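Long-range contact in putative 4-Hydroxy-2-oxoglutarate aldolase / 2-dehydro-3-deoxyphosphogluconate aldolase (Yersinia enterocolitica, PDB 3LM7), which is of unconfirmed function but belongs to the KDGP aldolase family, whose members adopt a TIM-barrel fold: residues D13-N18 / V216-Y221. Residues are numbered along the deposited sequence; the frame is centred on the assembly and turned at random.
Sequences DRVCLN and VIPHIY
Asn18 carries CG anti to its own N (chi1 -170°), while His219 swings its ring anti to its carbonyl carbon (chi1 -69°); these two settings lay amide and imidazole side by side, pointing the same way. Their planes are 18° apart, stacked, with Asn18 CG over one face of the ring near its rim. Asn18 CB sits almost exactly on the ring normal, 3.9 Å from the His219 centroid, a CH-pi contact. The amide is held at both ends: OD1 bonds to Ser69 OG, and Asn18 ND2 gives a hydrogen to a water at 2.7 Å that also bonds Tyr221 OH. That hydroxyl lies 2.5 Å from His219 ND1 in a short, nearly straight hydrogen bond, and His219 NE2 bonds Glu191 OE1, so the imidazole is gripped at both nitrogens and its rotation is fixed. Beneath the side chains the backbones run parallel, joined first by Val216 N to Arg14 O (2.8 Å) and Cys16 N to Val216 O (3.0 Å). Further along, Asn18 N to Pro218 O is the more bent of the backbone bonds, and Asn18 O receives Ile220 N at 3.0 Å. Between the two pairs the proline ring abuts Cys16 O, with CD 3.3 Å away; this buried carbonyl has no hydrogen-bond partner, though Ile217 CA approaches it at 3.2 Å. The Val15 and Pro218 side chains cross at about a right angle, CG1 meeting CD; Leu17 turns its CB away, and its CD2 only brushes Pro218 CG and Ile220 CD1. Through backbone hydrogen bonds of Ile217 with Leu190 and of His219 with Pro192, 216-221 lies between strands 17-20 and 189-192, closing the TIM barrel in the place of its eighth strand. Leu39 of strand 38-43 covers Cys16, Asn18 and Ile217, while helices 201-211 and 234-247 pack against Leu17.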
loop_
_atom_site.group_PDB
_atom_site.type_symbol
_atom_site.label_atom_id
_atom_site.label_comp_id
_atom_site.label_asym_id
_atom_site.label_seq_id
_atom_site.Cartn_x
_atom_site.Cartn_y
_atom_site.Cartn_z
ATOM N N ASP A 13 4.761 -3.556 -6.903
ATOM C CA ASP A 13 4.137 -2.462 -6.186
ATOM C C ASP A 13 4.662 -2.210 -4.829
ATOM O O ASP A 13 3.973 -1.559 -4.049
ATOM C CB ASP A 13 2.629 -2.659 -6.062
ATOM C CG ASP A 13 1.905 -1.893 -7.116
ATOM O OD1 ASP A 13 2.108 -0.601 -7.206
ATOM O OD2 ASP A 13 1.218 -2.605 -7.886
ATOM N N ARG A 14 5.904 -2.637 -4.578
ATOM C CA ARG A 14 6.451 -2.484 -3.229
ATOM C C ARG A 14 7.753 -1.731 -3.186
ATOM O O ARG A 14 7.928 -0.897 -2.308
ATOM C CB ARG A 14 6.665 -3.833 -2.527
ATOM C CG ARG A 14 5.426 -4.610 -2.120
ATOM C CD ARG A 14 4.568 -3.896 -1.034
ATOM N NE ARG A 14 5.115 -3.622 0.319
ATOM C CZ ARG A 14 5.224 -4.509 1.307
ATOM N NH1 ARG A 14 4.977 -5.795 1.062
ATOM N NH2 ARG A 14 5.663 -4.150 2.526
ATOM N N VAL A 15 8.705 -2.091 -4.047
ATOM C CA VAL A 15 10.098 -1.579 -3.898
ATOM C C VAL A 15 10.654 -1.086 -5.192
ATOM O O VAL A 15 10.566 -1.832 -6.217
ATOM C CB VAL A 15 11.072 -2.663 -3.381
ATOM C CG1 VAL A 15 12.538 -2.061 -3.328
ATOM C CG2 VAL A 15 10.600 -3.118 -1.992
ATOM N N CYS A 16 11.266 0.115 -5.163
ATOM C CA CYS A 16 11.891 0.661 -6.379
ATOM C C CYS A 16 13.286 1.137 -5.975
ATOM O O CYS A 16 13.447 1.848 -4.984
ATOM C CB CYS A 16 11.038 1.831 -6.957
ATOM S SG CYS A 16 11.706 2.434 -8.558
ATOM N N LEU A 17 14.303 0.758 -6.741
ATOM C CA LEU A 17 15.656 1.178 -6.396
ATOM C C LEU A 17 15.819 2.644 -6.740
ATOM O O LEU A 17 15.153 3.153 -7.642
ATOM C CB LEU A 17 16.717 0.363 -7.225
ATOM C CG LEU A 17 16.621 -1.133 -7.046
ATOM C CD1 LEU A 17 17.682 -1.736 -7.996
ATOM C CD2 LEU A 17 16.899 -1.599 -5.574
ATOM N N ASN A 18 16.772 3.316 -6.095
ATOM C CA ASN A 18 17.206 4.612 -6.526
ATOM C C ASN A 18 18.731 4.697 -6.532
ATOM O O ASN A 18 19.375 4.563 -5.469
ATOM C CB ASN A 18 16.500 5.708 -5.622
ATOM C CG ASN A 18 16.680 7.168 -6.105
ATOM O OD1 ASN A 18 15.718 8.011 -5.968
ATOM N ND2 ASN A 18 17.869 7.533 -6.548
ATOM N N VAL A 216 8.770 1.262 -0.675
ATOM C CA VAL A 216 10.107 1.477 -0.141
ATOM C C VAL A 216 11.021 1.832 -1.289
ATOM O O VAL A 216 10.989 1.152 -2.323
ATOM C CB VAL A 216 10.671 0.191 0.571
ATOM C CG1 VAL A 216 11.991 0.546 1.258
ATOM C CG2 VAL A 216 9.612 -0.313 1.585
ATOM N N ILE A 217 11.779 2.922 -1.153
ATOM C CA ILE A 217 12.657 3.388 -2.251
ATOM C C ILE A 217 14.053 3.520 -1.619
ATOM O O ILE A 217 14.420 4.561 -1.093
ATOM C CB ILE A 217 12.190 4.739 -2.912
ATOM C CG1 ILE A 217 10.786 4.567 -3.523
ATOM C CG2 ILE A 217 13.241 5.205 -4.035
ATOM C CD1 ILE A 217 10.124 5.948 -4.032
ATOM N N PRO A 218 14.828 2.420 -1.613
ATOM C CA PRO A 218 16.150 2.523 -0.971
ATOM C C PRO A 218 17.107 3.237 -1.904
ATOM O O PRO A 218 16.993 3.054 -3.126
ATOM C CB PRO A 218 16.582 1.060 -0.802
ATOM C CG PRO A 218 15.884 0.320 -1.863
ATOM C CD PRO A 218 14.493 1.031 -2.003
ATOM N N HIS A 219 18.046 4.009 -1.355
ATOM C CA HIS A 219 19.007 4.711 -2.181
ATOM C C HIS A 219 20.348 4.037 -2.026
ATOM O O HIS A 219 20.736 3.774 -0.906
ATOM C CB HIS A 219 19.127 6.174 -1.710
ATOM C CG HIS A 219 17.895 6.968 -1.983
ATOM N ND1 HIS A 219 17.925 8.137 -2.706
ATOM C CD2 HIS A 219 16.594 6.750 -1.656
ATOM C CE1 HIS A 219 16.694 8.629 -2.789
ATOM N NE2 HIS A 219 15.871 7.824 -2.142
ATOM N N ILE A 220 21.033 3.770 -3.146
ATOM C CA ILE A 220 22.337 3.093 -3.102
ATOM C C ILE A 220 23.321 3.833 -3.997
ATOM O O ILE A 220 23.142 3.901 -5.183
ATOM C CB ILE A 220 22.260 1.594 -3.541
ATOM C CG1 ILE A 220 20.996 0.891 -2.980
ATOM C CG2 ILE A 220 23.554 0.883 -3.096
ATOM C CD1 ILE A 220 19.706 1.112 -3.842
ATOM N N TYR A 221 24.316 4.441 -3.386
ATOM C CA TYR A 221 25.133 5.449 -4.038
ATOM C C TYR A 221 26.588 4.934 -4.073
ATOM O O TYR A 221 26.851 3.959 -4.747
ATOM C CB TYR A 221 25.027 6.780 -3.299
ATOM C CG TYR A 221 23.648 7.443 -3.360
ATOM C CD1 TYR A 221 22.753 7.203 -4.414
ATOM C CD2 TYR A 221 23.274 8.342 -2.400
ATOM C CE1 TYR A 221 21.452 7.821 -4.458
ATOM C CE2 TYR A 221 22.017 9.016 -2.464
ATOM C CZ TYR A 221 21.134 8.741 -3.492
ATOM O OH TYR A 221 19.935 9.433 -3.533
HETATM O O HOH W 1 18.453 10.097 -5.884
#